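Local coordinates for protein TcpB (Brucella melitensis, PDB 4LQC) that belongs to the TIR-domain family, its modelled part being the TIR domain, a parallel beta-sheet flanked by helices with the flavodoxin-like strand order, at residues 19-24 with 64-69; 120-123 with 129-132. The protein carries 2 engineered substitutions. One frame throughout, in Å; residues are numbered along the deposited sequence.

Contact 1: 19-24 with 64-69; sequences EAFVQD and IVVLSE
V66 meets the helix with both of its methyl groups, one for each of two consecutive residues, F21 and V22. Its CG1 comes up to the edge of the F21 ring, close to the ring plane, with V66 CG1 4.0 Å from F21 CD2. The other branch goes to the second valine, V66 CG2 lying 4.0 Å from V22 CG2. Both are ordinary van der Waals distances, and no hydrogen bond joins the two segments. A beta-branched valine suits this place because its two methyls branch at CB, close to the backbone, and can serve two neighbours at once. F21 has to bridge a wider gap: its CG stands anti to the backbone N (chi1 173°), which extends the flat ring off the helix toward the strand. The backbones stay well separated, with V22 CA 7.7 Å from V66 CA. This is helix-on-sheet packing of the flavodoxin-like TIR fold: helix 18-31 covers one face of the parallel sheet, and strand 60-68 is the middle strand. Backbone bonds from V66 to A12 and from V65 to L96 and I98 tie that strand to both neighbours and set the position of V66. Farther out, the F21 ring stacks with H100 and touches T122, while V22 reaches H13 and D17 and also packs on Y38 of strand 36-43. Within the helix, D24 N bonds to A20 O at 3.2 Å, closing the turn that carries F21 and V22. At the start of the helix that follows, S68 takes the N-cap position, where a short hydroxyl suits: its OG bonds to F71 N and also to D17 OD2.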
loop_
_atom_site.group_PDB
_atom_site.type_symbol
_atom_site.label_atom_id
_atom_site.label_comp_id
_atom_site.label_asym_id
_atom_site.label_seq_id
_atom_site.Cartn_x
_atom_site.Cartn_y
_atom_site.Cartn_z
ATOM N N GLU B 19 -2.510 -4.335 -16.659
ATOM C CA GLU B 19 -1.706 -3.513 -17.560
ATOM C C GLU B 19 -0.941 -2.423 -16.816
ATOM O O GLU B 19 -0.263 -1.598 -17.427
ATOM C CB GLU B 19 -2.543 -2.981 -18.735
ATOM C CG GLU B 19 -2.601 -3.978 -19.896
ATOM C CD GLU B 19 -3.891 -3.920 -20.699
ATOM O OE1 GLU B 19 -4.681 -2.968 -20.518
ATOM O OE2 GLU B 19 -4.118 -4.844 -21.511
ATOM N N ALA B 20 -1.025 -2.456 -15.489
ATOM C CA ALA B 20 -0.249 -1.532 -14.668
ATOM C C ALA B 20 0.932 -2.258 -14.014
ATOM O O ALA B 20 1.867 -2.666 -14.706
ATOM C CB ALA B 20 -1.125 -0.862 -13.632
ATOM N N PHE B 21 0.884 -2.428 -12.692
ATOM C CA PHE B 21 1.984 -3.065 -11.958
ATOM C C PHE B 21 2.383 -4.441 -12.491
ATOM O O PHE B 21 3.576 -4.736 -12.582
ATOM C CB PHE B 21 1.701 -3.160 -10.445
ATOM C CG PHE B 21 2.747 -3.954 -9.684
ATOM C CD1 PHE B 21 4.027 -3.444 -9.505
ATOM C CD2 PHE B 21 2.459 -5.219 -9.181
ATOM C CE1 PHE B 21 5.000 -4.174 -8.823
ATOM C CE2 PHE B 21 3.430 -5.952 -8.498
ATOM C CZ PHE B 21 4.704 -5.423 -8.325
ATOM N N VAL B 22 1.410 -5.286 -12.832
ATOM C CA VAL B 22 1.744 -6.628 -13.312
ATOM C C VAL B 22 2.610 -6.577 -14.584
ATOM O O VAL B 22 3.618 -7.275 -14.683
ATOM C CB VAL B 22 0.484 -7.510 -13.525
ATOM C CG1 VAL B 22 0.875 -8.915 -13.985
ATOM C CG2 VAL B 22 -0.347 -7.569 -12.251
ATOM N N GLN B 23 2.250 -5.743 -15.549
ATOM C CA GLN B 23 3.059 -5.685 -16.770
ATOM C C GLN B 23 4.463 -5.153 -16.485
ATOM O O GLN B 23 5.451 -5.684 -17.007
ATOM C CB GLN B 23 2.382 -4.864 -17.868
ATOM C CG GLN B 23 2.853 -5.235 -19.276
ATOM C CD GLN B 23 2.342 -4.284 -20.339
ATOM O OE1 GLN B 23 1.901 -3.173 -20.035
ATOM N NE2 GLN B 23 2.412 -4.708 -21.601
ATOM N N ASP B 24 4.547 -4.106 -15.671
ATOM C CA ASP B 24 5.823 -3.633 -15.146
ATOM C C ASP B 24 6.686 -4.776 -14.605
ATOM O O ASP B 24 7.839 -4.925 -14.997
ATOM C CB ASP B 24 5.591 -2.665 -13.982
ATOM C CG ASP B 24 4.923 -1.367 -14.403
ATOM O OD1 ASP B 24 4.824 -0.466 -13.532
ATOM O OD2 ASP B 24 4.495 -1.254 -15.573
ATOM N N ILE B 64 3.434 -16.104 -7.889
ATOM C CA ILE B 64 3.290 -14.741 -7.417
ATOM C C ILE B 64 1.809 -14.409 -7.428
ATOM O O ILE B 64 1.109 -14.653 -8.411
ATOM C CB ILE B 64 4.030 -13.741 -8.331
ATOM C CG1 ILE B 64 5.523 -14.086 -8.420
ATOM C CG2 ILE B 64 3.873 -12.326 -7.810
ATOM C CD1 ILE B 64 6.285 -13.221 -9.412
ATOM N N VAL B 65 1.322 -13.874 -6.325
ATOM C CA VAL B 65 -0.049 -13.403 -6.260
ATOM C C VAL B 65 -0.007 -11.923 -5.898
ATOM O O VAL B 65 0.488 -11.541 -4.834
ATOM C CB VAL B 65 -0.834 -14.136 -5.184
ATOM C CG1 VAL B 65 -2.304 -13.803 -5.306
ATOM C CG2 VAL B 65 -0.619 -15.634 -5.298
ATOM N N VAL B 66 -0.507 -11.092 -6.799
ATOM C CA VAL B 66 -0.557 -9.665 -6.567
ATOM C C VAL B 66 -1.751 -9.319 -5.678
ATOM O O VAL B 66 -2.886 -9.239 -6.155
ATOM C CB VAL B 66 -0.655 -8.931 -7.901
ATOM C CG1 VAL B 66 -0.546 -7.417 -7.699
ATOM C CG2 VAL B 66 0.437 -9.426 -8.810
ATOM N N LEU B 67 -1.481 -9.121 -4.389
ATOM C CA LEU B 67 -2.498 -8.794 -3.398
ATOM C C LEU B 67 -2.885 -7.323 -3.393
ATOM O O LEU B 67 -2.251 -6.517 -2.727
ATOM C CB LEU B 67 -1.983 -9.148 -2.013
ATOM C CG LEU B 67 -1.772 -10.636 -1.734
ATOM C CD1 LEU B 67 -1.515 -10.805 -0.230
ATOM C CD2 LEU B 67 -2.993 -11.419 -2.170
ATOM N N SER B 68 -3.936 -6.975 -4.125
ATOM C CA SER B 68 -4.354 -5.594 -4.232
ATOM C C SER B 68 -5.822 -5.494 -3.927
ATOM O O SER B 68 -6.493 -6.501 -3.753
ATOM C CB SER B 68 -4.125 -5.068 -5.645
ATOM O OG SER B 68 -5.065 -5.626 -6.554
ATOM N N GLU B 69 -6.321 -4.265 -3.880
ATOM C CA GLU B 69 -7.737 -4.011 -3.664
ATOM C C GLU B 69 -8.589 -4.766 -4.696
ATOM O O GLU B 69 -9.593 -5.393 -4.355
ATOM C CB GLU B 69 -7.995 -2.505 -3.734
ATOM C CG GLU B 69 -9.307 -2.070 -3.126
ATOM C CD GLU B 69 -9.643 -0.628 -3.449
ATOM O OE1 GLU B 69 -8.824 0.039 -4.118
ATOM O OE2 GLU B 69 -10.729 -0.159 -3.034
#

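Contact 2: 120-123 with 129-132; sequences LNTS and EIAK
N121 meets I130 through its backbone, N121 O lying 4.3 Å from I130 CD1, while its side chain leaves the backbone away from the helix and ends in a flat amide. One face of that amide receives both donors of S123: S123 OG, 2.8 Å from N121 OD1, stands 51° out of the carbonyl plane, and S123 N, 2.9 Å from N121 OD1, is tilted from it by 25°. The backbone bond makes an Asx turn, for which asparagine has the right length, and the double grip fixes the amide's rotation. N121 ND2 instead bonds to S123 OG of the second subunit, so this turn also takes part in the dimer contact. On the helix side the contact is apolar. I130 extends its CG1 arm, anti to the carbonyl carbon, until I130 CD1 is 3.8 Å from T122 CG2, and its second branch faces leucine, with I130 CG2 4.4 Å from L120 CD1. Threonine suits its position by offering that methyl to I130 and, through OG1, a hydrogen bond to H100 ND1. L120 and T122 both pack on I98 of strand 95-100, the neighbour of edge strand 120-121, and I130 reaches onward to L25, so that helix 127-136 packs against both this strand and helix 18-31.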
loop_
_atom_site.group_PDB
_atom_site.type_symbol
_atom_site.label_atom_id
_atom_site.label_comp_id
_atom_site.label_asym_id
_atom_site.label_seq_id
_atom_site.Cartn_x
_atom_site.Cartn_y
_atom_site.Cartn_z
ATOM N N LEU B 120 6.478 -9.438 -0.002
ATOM C CA LEU B 120 6.968 -8.273 -0.712
ATOM C C LEU B 120 5.869 -7.216 -0.706
ATOM O O LEU B 120 4.690 -7.541 -0.609
ATOM C CB LEU B 120 7.348 -8.673 -2.140
ATOM C CG LEU B 120 8.433 -9.740 -2.255
ATOM C CD1 LEU B 120 8.304 -10.512 -3.553
ATOM C CD2 LEU B 120 9.786 -9.057 -2.188
ATOM N N ASN B 121 6.264 -5.960 -0.813
ATOM C CA ASN B 121 5.362 -4.828 -0.658
ATOM C C ASN B 121 5.892 -3.732 -1.584
ATOM O O ASN B 121 7.039 -3.311 -1.455
ATOM C CB ASN B 121 5.364 -4.375 0.819
ATOM C CG ASN B 121 4.355 -3.255 1.121
ATOM O OD1 ASN B 121 4.073 -2.393 0.276
ATOM N ND2 ASN B 121 3.832 -3.251 2.346
ATOM N N THR B 122 5.064 -3.280 -2.524
ATOM C CA THR B 122 5.502 -2.292 -3.513
ATOM C C THR B 122 5.713 -0.888 -2.959
ATOM O O THR B 122 6.263 -0.016 -3.655
ATOM C CB THR B 122 4.517 -2.190 -4.689
ATOM O OG1 THR B 122 3.211 -1.859 -4.189
ATOM C CG2 THR B 122 4.471 -3.508 -5.445
ATOM N N SER B 123 5.273 -0.653 -1.726
ATOM C CA SER B 123 5.472 0.654 -1.115
ATOM C C SER B 123 6.849 0.738 -0.457
ATOM O O SER B 123 7.305 1.822 -0.094
ATOM C CB SER B 123 4.369 0.947 -0.100
ATOM O OG SER B 123 4.563 0.208 1.091
ATOM N N GLU B 129 13.587 -3.452 -7.882
ATOM C CA GLU B 129 14.134 -4.099 -6.685
ATOM C C GLU B 129 13.406 -5.412 -6.402
ATOM O O GLU B 129 14.015 -6.401 -5.976
ATOM C CB GLU B 129 14.067 -3.172 -5.465
ATOM C CG GLU B 129 15.002 -1.953 -5.539
ATOM C CD GLU B 129 14.959 -1.077 -4.277
ATOM O OE1 GLU B 129 16.019 -0.887 -3.637
ATOM O OE2 GLU B 129 13.878 -0.553 -3.924
ATOM N N ILE B 130 12.100 -5.430 -6.662
ATOM C CA ILE B 130 11.289 -6.622 -6.433
ATOM C C ILE B 130 11.627 -7.703 -7.455
ATOM O O ILE B 130 11.679 -8.906 -7.138
ATOM C CB ILE B 130 9.790 -6.278 -6.493
ATOM C CG1 ILE B 130 9.385 -5.531 -5.219
ATOM C CG2 ILE B 130 8.949 -7.535 -6.666
ATOM C CD1 ILE B 130 7.937 -5.102 -5.205
ATOM N N ALA B 131 11.873 -7.267 -8.682
ATOM C CA ALA B 131 12.285 -8.174 -9.740
ATOM C C ALA B 131 13.573 -8.898 -9.340
ATOM O O ALA B 131 13.649 -10.127 -9.422
ATOM C CB ALA B 131 12.465 -7.411 -11.030
ATOM N N LYS B 132 14.566 -8.134 -8.885
ATOM C CA LYS B 132 15.859 -8.686 -8.474
ATOM C C LYS B 132 15.697 -9.742 -7.386
ATOM O O LYS B 132 16.267 -10.835 -7.468
ATOM C CB LYS B 132 16.790 -7.571 -7.975
ATOM C CG LYS B 132 17.124 -6.553 -9.029
ATOM C CD LYS B 132 18.233 -5.576 -8.588
ATOM C CE LYS B 132 18.641 -4.640 -9.748
ATOM N NZ LYS B 132 19.249 -3.334 -9.301
#

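How the contacts relate
The two contacts follow one another along the chain without overlap, and their centres lie about 11 Å apart within the one TIR domain. Both fasten a helix to the same parallel sheet, contact 1 at its middle strand 60-68 and contact 2 at its edge strand 120-121, with strand 95-100 between them. They meet directly where F21 CZ packs 3.5 Å from T122 CG2. H100 serves both, stacking on F21 and bonding to T122. The side chains of helices 18-31 and 127-136 that face the sheet thus adjoin, in packing that runs from near the centre of the domain toward the edge where the second subunit is met.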